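Local atomic coordinates of homospermidine synthase (PDB entry 2PH5), a protein that binds NAD in a Rossmann-type domain and probably catalyses formation of the polyamine homospermidine. Residues I92-S96 with L97-I101; G230-L233 with E234-P238; L31-K35 with F36-P40. All coordinates share one frame; numbering follows the deposited sequence.

How the contacts relate
The three contacts follow one another along the chain without nesting or crossing, and each is local, between residues a few positions apart. Contact 3 (31-40) comes first, where helix 23-35 ends and the chain turns toward strand 43-47. Contact 1 (92-101) follows in the same nucleotide-binding domain, where the loop after strand 86-89 passes NAD and starts helix 96-106. Contact 2 (230-238), in the C-terminal domain, is the end of helix 228-236 and leads into strand 238-242. Contacts 1 and 2 approach to about 7 Å between nearest atoms; contacts 2 and 3 have centres about 34 Å apart, on opposite sides of the chain's centre.

Contact 1 of 3, residues I92-S96 with L97-I101; sequences IGISS and LALII. With NAD (nicotinamide-adenine-dinucleotide), chain C.
S95 caps the helix that A98 belongs to: its OG accepts the A98 N-H at 2.8 Å, the side-chain bond of an N-cap. The site is a strand-to-helix turn of the Rossmann-type domain, where the loop after strand 86-89 skirts NAD and then winds into helix 96-106. The S95 hydroxyl swings anti to its own backbone nitrogen (chi1 168°), which brings OG to the A98 amide, one of the first of the helix. The S95 carbonyl takes the L99 N-H with an N-H...O angle of 165°, so both the side chain and the backbone of this residue grip the helix start. One step on, I100 N donates to S96 O.

The tight side is the inward one. There the I94 CG2 methyl meets L99 CD2 at 3.6 Å, the two side chains crossing at about a right angle, while L99 also rests on L87 and D89 of strand 86-89 and on Y110 of strand 109-112. S96 is buried as well, its OG hydrogen-bonded to E116 N. The other side is looser: L97 and A98 stay partly exposed, and the L97 branches lead away from the loop toward E140 and V141 of helix 134-142, with only its CB kept near S95 OG.

The loop also shapes the cofactor pocket. I94 sends its other branch to the adenine, so one isoleucine links the helix start to the base, close to I68 and S91, which bind NAD too. I92 does not touch the helix but spans the cofactor: its CG2 lies 3.6 Å from NAD C8A of the adenine and its CD1 3.3 Å from NAD O3D of the nicotinamide ribose, whereas I94 CD1 stands 3.8 Å from NAD N1A.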
ATOM      1  N   ILE A  92      15.713  15.513 -18.937  1.00 22.73           N
ATOM      2  CA  ILE A  92      16.350  14.811 -17.843  1.00 23.90           C
ATOM      3  C   ILE A  92      17.750  14.413 -18.326  1.00 23.73           C
ATOM      4  O   ILE A  92      18.002  14.329 -19.533  1.00 24.81           O
ATOM      5  CB  ILE A  92      15.525  13.574 -17.422  1.00 26.85           C
ATOM      6  CG1 ILE A  92      15.740  13.331 -15.936  1.00 28.91           C
ATOM      7  CG2 ILE A  92      15.893  12.344 -18.257  1.00 25.99           C
ATOM      8  CD1 ILE A  92      15.089  14.396 -15.073  1.00 29.10           C
ATOM      9  N   GLY A  93      18.673  14.207 -17.393  1.00 21.99           N
ATOM     10  CA  GLY A  93      20.016  13.817 -17.784  1.00 20.87           C
ATOM     11  C   GLY A  93      20.854  14.848 -18.533  1.00 21.44           C
ATOM     12  O   GLY A  93      21.914  14.509 -19.057  1.00 20.97           O
ATOM     13  N   ILE A  94      20.402  16.098 -18.611  1.00 23.02           N
ATOM     14  CA  ILE A  94      21.188  17.133 -19.284  1.00 22.43           C
ATOM     15  C   ILE A  94      21.554  18.236 -18.294  1.00 23.53           C
ATOM     16  O   ILE A  94      20.697  18.757 -17.581  1.00 25.57           O
ATOM     17  CB  ILE A  94      20.436  17.773 -20.463  1.00 20.19           C
ATOM     18  CG1 ILE A  94      19.997  16.707 -21.459  1.00 21.66           C
ATOM     19  CG2 ILE A  94      21.345  18.768 -21.175  1.00 16.28           C
ATOM     20  CD1 ILE A  94      19.207  17.262 -22.639  1.00 17.85           C
ATOM     21  N   SER A  95      22.832  18.595 -18.265  1.00 23.45           N
ATOM     22  CA  SER A  95      23.342  19.618 -17.351  1.00 22.69           C
ATOM     23  C   SER A  95      22.651  20.989 -17.402  1.00 20.59           C
ATOM     24  O   SER A  95      22.851  21.752 -18.337  1.00 22.07           O
ATOM     25  CB  SER A  95      24.850  19.787 -17.589  1.00 21.35           C
ATOM     26  OG  SER A  95      25.366  20.931 -16.936  1.00 20.03           O
ATOM     27  N   SER A  96      21.847  21.296 -16.387  1.00 19.79           N
ATOM     28  CA  SER A  96      21.166  22.583 -16.312  1.00 20.85           C
ATOM     29  C   SER A  96      22.216  23.689 -16.316  1.00 22.50           C
ATOM     30  O   SER A  96      22.053  24.713 -16.968  1.00 23.78           O
ATOM     31  CB  SER A  96      20.345  22.689 -15.028  1.00 21.01           C
ATOM     32  OG  SER A  96      19.472  21.584 -14.866  1.00 20.84           O
ATOM     33  N   LEU A  97      23.296  23.467 -15.574  1.00 22.94           N
ATOM     34  CA  LEU A  97      24.386  24.428 -15.481  1.00 22.31           C
ATOM     35  C   LEU A  97      24.935  24.733 -16.856  1.00 22.57           C
ATOM     36  O   LEU A  97      25.119  25.894 -17.224  1.00 23.17           O
ATOM     37  CB  LEU A  97      25.499  23.860 -14.614  1.00 24.42           C
ATOM     38  CG  LEU A  97      26.708  24.742 -14.297  1.00 28.45           C
ATOM     39  CD1 LEU A  97      26.286  25.989 -13.515  1.00 27.77           C
ATOM     40  CD2 LEU A  97      27.696  23.917 -13.484  1.00 27.15           C
ATOM     41  N   ALA A  98      25.188  23.676 -17.621  1.00 22.50           N
ATOM     42  CA  ALA A  98      25.723  23.830 -18.963  1.00 21.80           C
ATOM     43  C   ALA A  98      24.733  24.578 -19.855  1.00 21.48           C
ATOM     44  O   ALA A  98      25.123  25.476 -20.603  1.00 23.86           O
ATOM     45  CB  ALA A  98      26.056  22.460 -19.550  1.00 19.77           C
ATOM     46  N   LEU A  99      23.457  24.212 -19.771  1.00 20.04           N
ATOM     47  CA  LEU A  99      22.416  24.864 -20.569  1.00 19.82           C
ATOM     48  C   LEU A  99      22.253  26.341 -20.177  1.00 20.30           C
ATOM     49  O   LEU A  99      22.095  27.214 -21.038  1.00 19.61           O
ATOM     50  CB  LEU A  99      21.084  24.125 -20.389  1.00 18.03           C
ATOM     51  CG  LEU A  99      20.563  23.055 -21.363  1.00 16.23           C
ATOM     52  CD1 LEU A  99      21.619  22.502 -22.289  1.00 16.45           C
ATOM     53  CD2 LEU A  99      19.928  21.972 -20.529  1.00 12.62           C
ATOM     54  N   ILE A 100      22.297  26.608 -18.874  1.00 19.60           N
ATOM     55  CA  ILE A 100      22.165  27.963 -18.348  1.00 19.89           C
ATOM     56  C   ILE A 100      23.245  28.890 -18.921  1.00 21.84           C
ATOM     57  O   ILE A 100      22.939  29.936 -19.499  1.00 21.55           O
ATOM     58  CB  ILE A 100      22.225  27.935 -16.805  1.00 19.99           C
ATOM     59  CG1 ILE A 100      20.906  27.336 -16.280  1.00 23.01           C
ATOM     60  CG2 ILE A 100      22.518  29.331 -16.243  1.00 15.93           C
ATOM     61  CD1 ILE A 100      20.839  27.132 -14.760  1.00 24.51           C
ATOM     62  N   ILE A 101      24.504  28.497 -18.770  1.00 22.24           N
ATOM     63  CA  ILE A 101      25.625  29.270 -19.290  1.00 23.58           C
ATOM     64  C   ILE A 101      25.442  29.513 -20.790  1.00 24.06           C
ATOM     65  O   ILE A 101      25.539  30.646 -21.261  1.00 24.99           O
ATOM     66  CB  ILE A 101      26.954  28.516 -19.040  1.00 24.20           C
ATOM     67  CG1 ILE A 101      27.270  28.536 -17.545  1.00 23.97           C
ATOM     68  CG2 ILE A 101      28.082  29.123 -19.854  1.00 22.66           C
ATOM     69  CD1 ILE A 101      28.238  27.463 -17.113  1.00 24.74           C
TER
HETATM   70  PA  NAD C 501      10.188  12.429 -18.722  1.00 27.86           P
HETATM   71  O1A NAD C 501      11.215  11.371 -18.421  1.00 26.13           O
HETATM   72  O2A NAD C 501       8.778  11.998 -18.928  1.00 27.37           O
HETATM   73  O5B NAD C 501      10.631  13.302 -20.015  1.00 25.38           O
HETATM   74  C5B NAD C 501      11.960  13.804 -20.129  1.00 27.00           C
HETATM   75  C4B NAD C 501      12.273  14.006 -21.623  1.00 29.21           C
HETATM   76  O4B NAD C 501      13.608  14.459 -21.683  1.00 29.00           O
HETATM   77  C3B NAD C 501      12.188  12.733 -22.472  1.00 28.14           C
HETATM   78  O3B NAD C 501      11.307  12.933 -23.580  1.00 29.26           O
HETATM   79  C2B NAD C 501      13.604  12.485 -22.912  1.00 28.91           C
HETATM   80  O2B NAD C 501      13.744  11.877 -24.175  1.00 28.66           O
HETATM   81  C1B NAD C 501      14.255  13.864 -22.789  1.00 28.62           C
HETATM   82  N9A NAD C 501      15.694  13.865 -22.498  1.00 29.31           N
HETATM   83  C8A NAD C 501      16.352  12.873 -21.750  1.00 29.97           C
HETATM   84  N7A NAD C 501      17.586  12.627 -22.234  1.00 29.74           N
HETATM   85  C5A NAD C 501      17.744  13.438 -23.305  1.00 30.34           C
HETATM   86  C6A NAD C 501      18.814  13.615 -24.180  1.00 29.38           C
HETATM   87  N6A NAD C 501      19.971  12.958 -24.082  1.00 26.74           N
HETATM   88  N1A NAD C 501      18.647  14.542 -25.200  1.00 29.57           N
HETATM   89  C2A NAD C 501      17.482  15.264 -25.360  1.00 28.17           C
HETATM   90  N3A NAD C 501      16.416  15.113 -24.505  1.00 29.92           N
HETATM   91  C4A NAD C 501      16.582  14.202 -23.501  1.00 29.62           C
HETATM   92  O3  NAD C 501      10.229  13.401 -17.475  1.00 28.99           O
HETATM   93  PN  NAD C 501       9.483  14.780 -17.133  1.00 29.46           P
HETATM   94  O1N NAD C 501       8.934  14.649 -15.763  1.00 29.57           O
HETATM   95  O2N NAD C 501       8.547  15.097 -18.269  1.00 25.34           O
HETATM   96  O5D NAD C 501      10.821  15.628 -17.164  1.00 32.91           O
HETATM   97  C5D NAD C 501      10.937  17.004 -16.905  1.00 34.33           C
HETATM   98  C4D NAD C 501      11.405  17.094 -15.467  1.00 35.46           C
HETATM   99  O4D NAD C 501      10.534  17.933 -14.757  1.00 35.99           O
HETATM  100  C3D NAD C 501      12.427  16.554 -14.489  1.00 35.59           C
HETATM  101  O3D NAD C 501      13.648  17.273 -14.556  1.00 35.53           O
HETATM  102  C2D NAD C 501      11.706  16.723 -13.163  1.00 35.56           C
HETATM  103  O2D NAD C 501      12.564  16.774 -12.059  1.00 37.50           O
HETATM  104  C1D NAD C 501      10.876  17.982 -13.384  1.00 34.30           C
HETATM  105  N1N NAD C 501       9.571  18.052 -12.686  1.00 33.51           N
HETATM  106  C2N NAD C 501       9.310  19.076 -11.804  1.00 32.92           C
HETATM  107  C3N NAD C 501       8.042  19.109 -11.185  1.00 32.90           C
HETATM  108  C7N NAD C 501       7.666  20.186 -10.229  1.00 31.18           C
HETATM  109  O7N NAD C 501       6.404  20.140  -9.693  1.00 32.78           O
HETATM  110  N7N NAD C 501       8.475  21.173  -9.908  1.00 30.93           N
HETATM  111  C4N NAD C 501       7.055  18.110 -11.463  1.00 33.89           C
HETATM  112  C5N NAD C 501       7.367  17.076 -12.371  1.00 33.84           C
HETATM  113  C6N NAD C 501       8.605  17.037 -12.984  1.00 32.74           C

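Contact 2 of 3, residues G230-L233 with E234-P238; sequences GLIL and EGLQP
E234 folds back along the helix over the carbonyl of G230, the same oxygen that accepts its backbone N-H at 3.1 Å. Its CB lies 3.5 Å from G230 O and a little farther from L231 O. CG, set anti to the carbonyl carbon (chi1 -81°), stays at 3.5 Å from G230 O; the chain is extended beyond CG, and CD too lies 3.5 Å from G230 O. At the tip, OE2 is 3.7 Å from G230 O and OE1 farther still. Glycine at 230 has no side chain beside the carboxylate. The E234 side chain also touches W226, I291 and H293, and NAD lies about 6 Å from it.

The backbone shows the helix running out. G235 N still bonds to L231 O, but L236 N is divided between a weak bond to I232 O and one to L233 O. Q237 N makes weak bonds to L233 O and to E234 O, and Q237 leaves helical angles.

These are the last turns of helix 228-236 in the C-terminal domain. L231 packs on F222 and N224 of strand 221-224 and on A327 of helix 325-336, L236 meets L334 of that helix and L453 of the second subunit, and L236 O accepts from Y454 OH of that subunit.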
ATOM      1  N   GLY A 230      10.853   9.479 -11.579  1.00 26.24           N
ATOM      2  CA  GLY A 230      11.075  10.572 -10.656  1.00 24.22           C
ATOM      3  C   GLY A 230      10.669  10.141  -9.252  1.00 25.08           C
ATOM      4  O   GLY A 230      11.425  10.314  -8.294  1.00 24.61           O
ATOM      5  N   LEU A 231       9.479   9.561  -9.117  1.00 23.00           N
ATOM      6  CA  LEU A 231       9.017   9.126  -7.802  1.00 22.15           C
ATOM      7  C   LEU A 231       9.908   8.029  -7.218  1.00 21.68           C
ATOM      8  O   LEU A 231      10.275   8.077  -6.046  1.00 21.89           O
ATOM      9  CB  LEU A 231       7.568   8.646  -7.870  1.00 20.76           C
ATOM     10  CG  LEU A 231       6.938   8.161  -6.562  1.00 18.81           C
ATOM     11  CD1 LEU A 231       6.930   9.268  -5.512  1.00 20.00           C
ATOM     12  CD2 LEU A 231       5.531   7.695  -6.865  1.00 17.73           C
ATOM     13  N   ILE A 232      10.263   7.053  -8.043  1.00 22.59           N
ATOM     14  CA  ILE A 232      11.121   5.956  -7.618  1.00 23.88           C
ATOM     15  C   ILE A 232      12.461   6.466  -7.078  1.00 24.20           C
ATOM     16  O   ILE A 232      12.867   6.116  -5.964  1.00 23.13           O
ATOM     17  CB  ILE A 232      11.387   4.999  -8.792  1.00 24.38           C
ATOM     18  CG1 ILE A 232      10.077   4.333  -9.210  1.00 26.05           C
ATOM     19  CG2 ILE A 232      12.443   3.964  -8.406  1.00 22.35           C
ATOM     20  CD1 ILE A 232      10.205   3.446 -10.423  1.00 28.90           C
ATOM     21  N   LEU A 233      13.135   7.293  -7.874  1.00 24.67           N
ATOM     22  CA  LEU A 233      14.429   7.851  -7.490  1.00 26.71           C
ATOM     23  C   LEU A 233      14.315   8.605  -6.154  1.00 26.74           C
ATOM     24  O   LEU A 233      15.117   8.391  -5.246  1.00 28.17           O
ATOM     25  CB  LEU A 233      14.958   8.787  -8.587  1.00 27.70           C
ATOM     26  CG  LEU A 233      16.460   9.093  -8.527  1.00 32.50           C
ATOM     27  CD1 LEU A 233      17.223   7.864  -9.032  1.00 34.28           C
ATOM     28  CD2 LEU A 233      16.812  10.310  -9.381  1.00 31.68           C
ATOM     29  N   GLU A 234      13.321   9.477  -6.031  1.00 25.65           N
ATOM     30  CA  GLU A 234      13.124  10.218  -4.790  1.00 26.65           C
ATOM     31  C   GLU A 234      12.897   9.288  -3.599  1.00 26.49           C
ATOM     32  O   GLU A 234      13.473   9.484  -2.526  1.00 26.12           O
ATOM     33  CB  GLU A 234      11.947  11.181  -4.928  1.00 26.96           C
ATOM     34  CG  GLU A 234      12.311  12.465  -5.646  1.00 29.46           C
ATOM     35  CD  GLU A 234      11.106  13.184  -6.235  1.00 32.30           C
ATOM     36  OE1 GLU A 234       9.999  13.097  -5.647  1.00 24.23           O
ATOM     37  OE2 GLU A 234      11.286  13.849  -7.293  1.00 36.12           O
ATOM     38  N   GLY A 235      12.074   8.264  -3.796  1.00 25.76           N
ATOM     39  CA  GLY A 235      11.803   7.329  -2.720  1.00 26.87           C
ATOM     40  C   GLY A 235      12.996   6.460  -2.352  1.00 28.50           C
ATOM     41  O   GLY A 235      13.052   5.895  -1.257  1.00 29.21           O
ATOM     42  N   LEU A 236      13.960   6.343  -3.257  1.00 27.42           N
ATOM     43  CA  LEU A 236      15.135   5.524  -2.988  1.00 28.17           C
ATOM     44  C   LEU A 236      16.158   6.252  -2.119  1.00 27.47           C
ATOM     45  O   LEU A 236      16.885   5.623  -1.355  1.00 26.70           O
ATOM     46  CB  LEU A 236      15.785   5.081  -4.304  1.00 28.83           C
ATOM     47  CG  LEU A 236      15.703   3.594  -4.688  1.00 31.53           C
ATOM     48  CD1 LEU A 236      14.274   3.107  -4.653  1.00 30.29           C
ATOM     49  CD2 LEU A 236      16.302   3.397  -6.080  1.00 30.42           C
ATOM     50  N   GLN A 237      16.212   7.576  -2.229  1.00 27.52           N
ATOM     51  CA  GLN A 237      17.162   8.365  -1.449  1.00 29.96           C
ATOM     52  C   GLN A 237      16.763   8.480   0.014  1.00 28.21           C
ATOM     53  O   GLN A 237      15.596   8.345   0.369  1.00 28.29           O
ATOM     54  CB  GLN A 237      17.297   9.770  -2.036  1.00 34.07           C
ATOM     55  CG  GLN A 237      17.778   9.796  -3.474  1.00 39.24           C
ATOM     56  CD  GLN A 237      17.711  11.187  -4.069  1.00 44.69           C
ATOM     57  OE1 GLN A 237      16.680  11.868  -3.977  1.00 45.53           O
ATOM     58  NE2 GLN A 237      18.810  11.623  -4.690  1.00 46.59           N
ATOM     59  N   PRO A 238      17.741   8.739   0.888  1.00 27.72           N
ATOM     60  CA  PRO A 238      17.450   8.868   2.319  1.00 26.54           C
ATOM     61  C   PRO A 238      16.617  10.103   2.674  1.00 26.00           C
ATOM     62  O   PRO A 238      16.777  11.163   2.073  1.00 25.41           O
ATOM     63  CB  PRO A 238      18.840   8.899   2.946  1.00 27.42           C
ATOM     64  CG  PRO A 238      19.680   9.549   1.881  1.00 26.97           C
ATOM     65  CD  PRO A 238      19.187   8.872   0.621  1.00 26.62           C
TER

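Contact 3 of 3, residues L31-K35 with F36-P40; sequences LIFEK and FDIKP
F36 turns the edge of its ring to the carbonyl of I32, so that I32 O lies in the ring plane 3.2 Å from CD2. The setting is the C-terminal end of helix 23-35, in the beta-alpha-beta crossover of a Rossmann-type fold that links strand 16-19 to strand 43-47. The same I32 oxygen receives the F36 N-H in a weak, bent bond (N-H...O angle 126°), and F36 CB sits beside it at 3.1 Å. This carbonyl near the helix end is thus met by an amide and by the flank of an aromatic side chain. K35 O approaches one face of the F36 ring, while the I32 CG2 methyl lies 4.1 Å from F36 CD2, the side chains at a slant to each other. F36 also meets F16 edge-to-face and reaches I401 and I408 of helix 391-408; F36 is buried, F33 partly exposed.

F33 points roughly at right angles to F36, across the outgoing loop. Its CB starts off away from that loop, but ring atoms CD1 and CE1 come back to the CG2 methyl of I38, each at 3.8 Å, the two side chains crossing obliquely. Beyond I38, P40 CA stands 3.9 Å from F33 CE1, and the backbone carbon of K39 lies at the ring edge. Y59 meets the F33 ring with nearly parallel planes.

Just after F36 the chain turns at D37, the centre of an inverse gamma turn, in which I38 N makes a weak 2.9 Å bond to F36 O.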
ATOM      1  N   LEU A  31      -0.835  25.214 -22.808  1.00 27.40           N
ATOM      2  CA  LEU A  31      -0.727  26.482 -22.088  1.00 26.17           C
ATOM      3  C   LEU A  31       0.070  27.557 -22.829  1.00 25.50           C
ATOM      4  O   LEU A  31      -0.165  28.750 -22.648  1.00 24.84           O
ATOM      5  CB  LEU A  31      -0.130  26.262 -20.683  1.00 24.05           C
ATOM      6  CG  LEU A  31      -1.075  25.768 -19.575  1.00 22.71           C
ATOM      7  CD1 LEU A  31      -1.622  24.414 -19.953  1.00 21.19           C
ATOM      8  CD2 LEU A  31      -0.349  25.684 -18.232  1.00 22.48           C
ATOM      9  N   ILE A  32       1.008  27.139 -23.667  1.00 26.93           N
ATOM     10  CA  ILE A  32       1.811  28.094 -24.412  1.00 28.91           C
ATOM     11  C   ILE A  32       0.985  28.761 -25.510  1.00 32.25           C
ATOM     12  O   ILE A  32       1.062  29.975 -25.715  1.00 32.55           O
ATOM     13  CB  ILE A  32       3.015  27.407 -25.045  1.00 27.04           C
ATOM     14  CG1 ILE A  32       3.788  26.645 -23.966  1.00 26.45           C
ATOM     15  CG2 ILE A  32       3.899  28.442 -25.718  1.00 27.47           C
ATOM     16  CD1 ILE A  32       4.945  25.833 -24.496  1.00 26.85           C
ATOM     17  N   PHE A  33       0.192  27.966 -26.217  1.00 33.53           N
ATOM     18  CA  PHE A  33      -0.639  28.514 -27.277  1.00 34.57           C
ATOM     19  C   PHE A  33      -1.882  29.167 -26.703  1.00 35.46           C
ATOM     20  O   PHE A  33      -2.587  29.895 -27.394  1.00 35.95           O
ATOM     21  CB  PHE A  33      -1.022  27.416 -28.266  1.00 33.06           C
ATOM     22  CG  PHE A  33       0.127  26.939 -29.091  1.00 33.87           C
ATOM     23  CD1 PHE A  33       0.694  27.768 -30.053  1.00 33.29           C
ATOM     24  CD2 PHE A  33       0.673  25.676 -28.881  1.00 33.47           C
ATOM     25  CE1 PHE A  33       1.797  27.345 -30.799  1.00 33.83           C
ATOM     26  CE2 PHE A  33       1.773  25.243 -29.620  1.00 33.61           C
ATOM     27  CZ  PHE A  33       2.337  26.079 -30.581  1.00 32.89           C
ATOM     28  N   GLU A  34      -2.138  28.917 -25.425  1.00 37.20           N
ATOM     29  CA  GLU A  34      -3.302  29.488 -24.764  1.00 39.02           C
ATOM     30  C   GLU A  34      -2.979  30.877 -24.220  1.00 39.39           C
ATOM     31  O   GLU A  34      -3.845  31.748 -24.168  1.00 41.34           O
ATOM     32  CB  GLU A  34      -3.754  28.575 -23.623  1.00 41.33           C
ATOM     33  CG  GLU A  34      -5.089  28.952 -22.998  1.00 45.36           C
ATOM     34  CD  GLU A  34      -5.430  28.090 -21.795  1.00 48.56           C
ATOM     35  OE1 GLU A  34      -5.071  26.889 -21.795  1.00 51.24           O
ATOM     36  OE2 GLU A  34      -6.063  28.605 -20.850  1.00 50.84           O
ATOM     37  N   LYS A  35      -1.725  31.084 -23.831  1.00 38.27           N
ATOM     38  CA  LYS A  35      -1.288  32.359 -23.283  1.00 38.25           C
ATOM     39  C   LYS A  35      -0.467  33.207 -24.254  1.00 37.77           C
ATOM     40  O   LYS A  35      -0.201  34.380 -23.988  1.00 37.94           O
ATOM     41  CB  LYS A  35      -0.468  32.116 -22.017  1.00 38.71           C
ATOM     42  CG  LYS A  35      -1.290  31.772 -20.800  1.00 37.88           C
ATOM     43  CD  LYS A  35      -1.841  33.031 -20.213  1.00 38.15           C
ATOM     44  CE  LYS A  35      -2.432  32.795 -18.854  1.00 38.50           C
ATOM     45  NZ  LYS A  35      -2.956  34.088 -18.353  1.00 39.65           N
ATOM     46  N   PHE A  36      -0.060  32.626 -25.376  1.00 37.43           N
ATOM     47  CA  PHE A  36       0.744  33.368 -26.336  1.00 37.60           C
ATOM     48  C   PHE A  36       0.146  33.399 -27.728  1.00 38.38           C
ATOM     49  O   PHE A  36      -0.323  32.382 -28.237  1.00 39.37           O
ATOM     50  CB  PHE A  36       2.156  32.783 -26.390  1.00 33.90           C
ATOM     51  CG  PHE A  36       2.942  33.008 -25.138  1.00 31.19           C
ATOM     52  CD1 PHE A  36       3.631  34.196 -24.939  1.00 32.06           C
ATOM     53  CD2 PHE A  36       2.956  32.052 -24.132  1.00 30.35           C
ATOM     54  CE1 PHE A  36       4.326  34.428 -23.751  1.00 31.10           C
ATOM     55  CE2 PHE A  36       3.647  32.274 -22.940  1.00 27.94           C
ATOM     56  CZ  PHE A  36       4.331  33.462 -22.749  1.00 28.12           C
ATOM     57  N   ASP A  37       0.147  34.586 -28.330  1.00 39.98           N
ATOM     58  CA  ASP A  37      -0.371  34.768 -29.681  1.00 41.75           C
ATOM     59  C   ASP A  37       0.802  34.485 -30.604  1.00 41.17           C
ATOM     60  O   ASP A  37       1.222  35.323 -31.403  1.00 42.91           O
ATOM     61  CB  ASP A  37      -0.864  36.203 -29.879  1.00 43.68           C
ATOM     62  CG  ASP A  37      -1.348  36.457 -31.289  1.00 44.28           C
ATOM     63  OD1 ASP A  37      -2.062  35.587 -31.835  1.00 44.90           O
ATOM     64  OD2 ASP A  37      -1.016  37.522 -31.846  1.00 45.38           O
ATOM     65  N   ILE A  38       1.318  33.274 -30.468  1.00 40.15           N
ATOM     66  CA  ILE A  38       2.468  32.827 -31.214  1.00 38.90           C
ATOM     67  C   ILE A  38       2.078  31.833 -32.301  1.00 38.97           C
ATOM     68  O   ILE A  38       1.000  31.230 -32.258  1.00 35.80           O
ATOM     69  CB  ILE A  38       3.480  32.196 -30.230  1.00 39.44           C
ATOM     70  CG1 ILE A  38       4.857  32.113 -30.864  1.00 43.20           C
ATOM     71  CG2 ILE A  38       3.011  30.822 -29.794  1.00 37.53           C
ATOM     72  CD1 ILE A  38       5.942  31.698 -29.885  1.00 46.24           C
ATOM     73  N   LYS A  39       2.954  31.687 -33.289  1.00 38.46           N
ATOM     74  CA  LYS A  39       2.714  30.759 -34.383  1.00 38.57           C
ATOM     75  C   LYS A  39       3.420  29.461 -34.037  1.00 36.93           C
ATOM     76  O   LYS A  39       4.423  29.461 -33.322  1.00 36.82           O
ATOM     77  CB  LYS A  39       3.300  31.288 -35.699  1.00 41.21           C
ATOM     78  CG  LYS A  39       3.226  32.799 -35.894  1.00 44.47           C
ATOM     79  CD  LYS A  39       3.832  33.213 -37.240  1.00 46.39           C
ATOM     80  CE  LYS A  39       4.047  34.727 -37.341  1.00 47.01           C
ATOM     81  NZ  LYS A  39       5.119  35.243 -36.432  1.00 47.03           N
ATOM     82  N   PRO A  40       2.906  28.333 -34.537  1.00 35.49           N
ATOM     83  CA  PRO A  40       3.552  27.056 -34.244  1.00 33.22           C
ATOM     84  C   PRO A  40       4.986  27.045 -34.775  1.00 30.58           C
ATOM     85  O   PRO A  40       5.850  26.396 -34.203  1.00 31.75           O
ATOM     86  CB  PRO A  40       2.646  26.047 -34.949  1.00 34.04           C
ATOM     87  CG  PRO A  40       2.060  26.838 -36.077  1.00 33.54           C
ATOM     88  CD  PRO A  40       1.729  28.138 -35.397  1.00 34.71           C
TER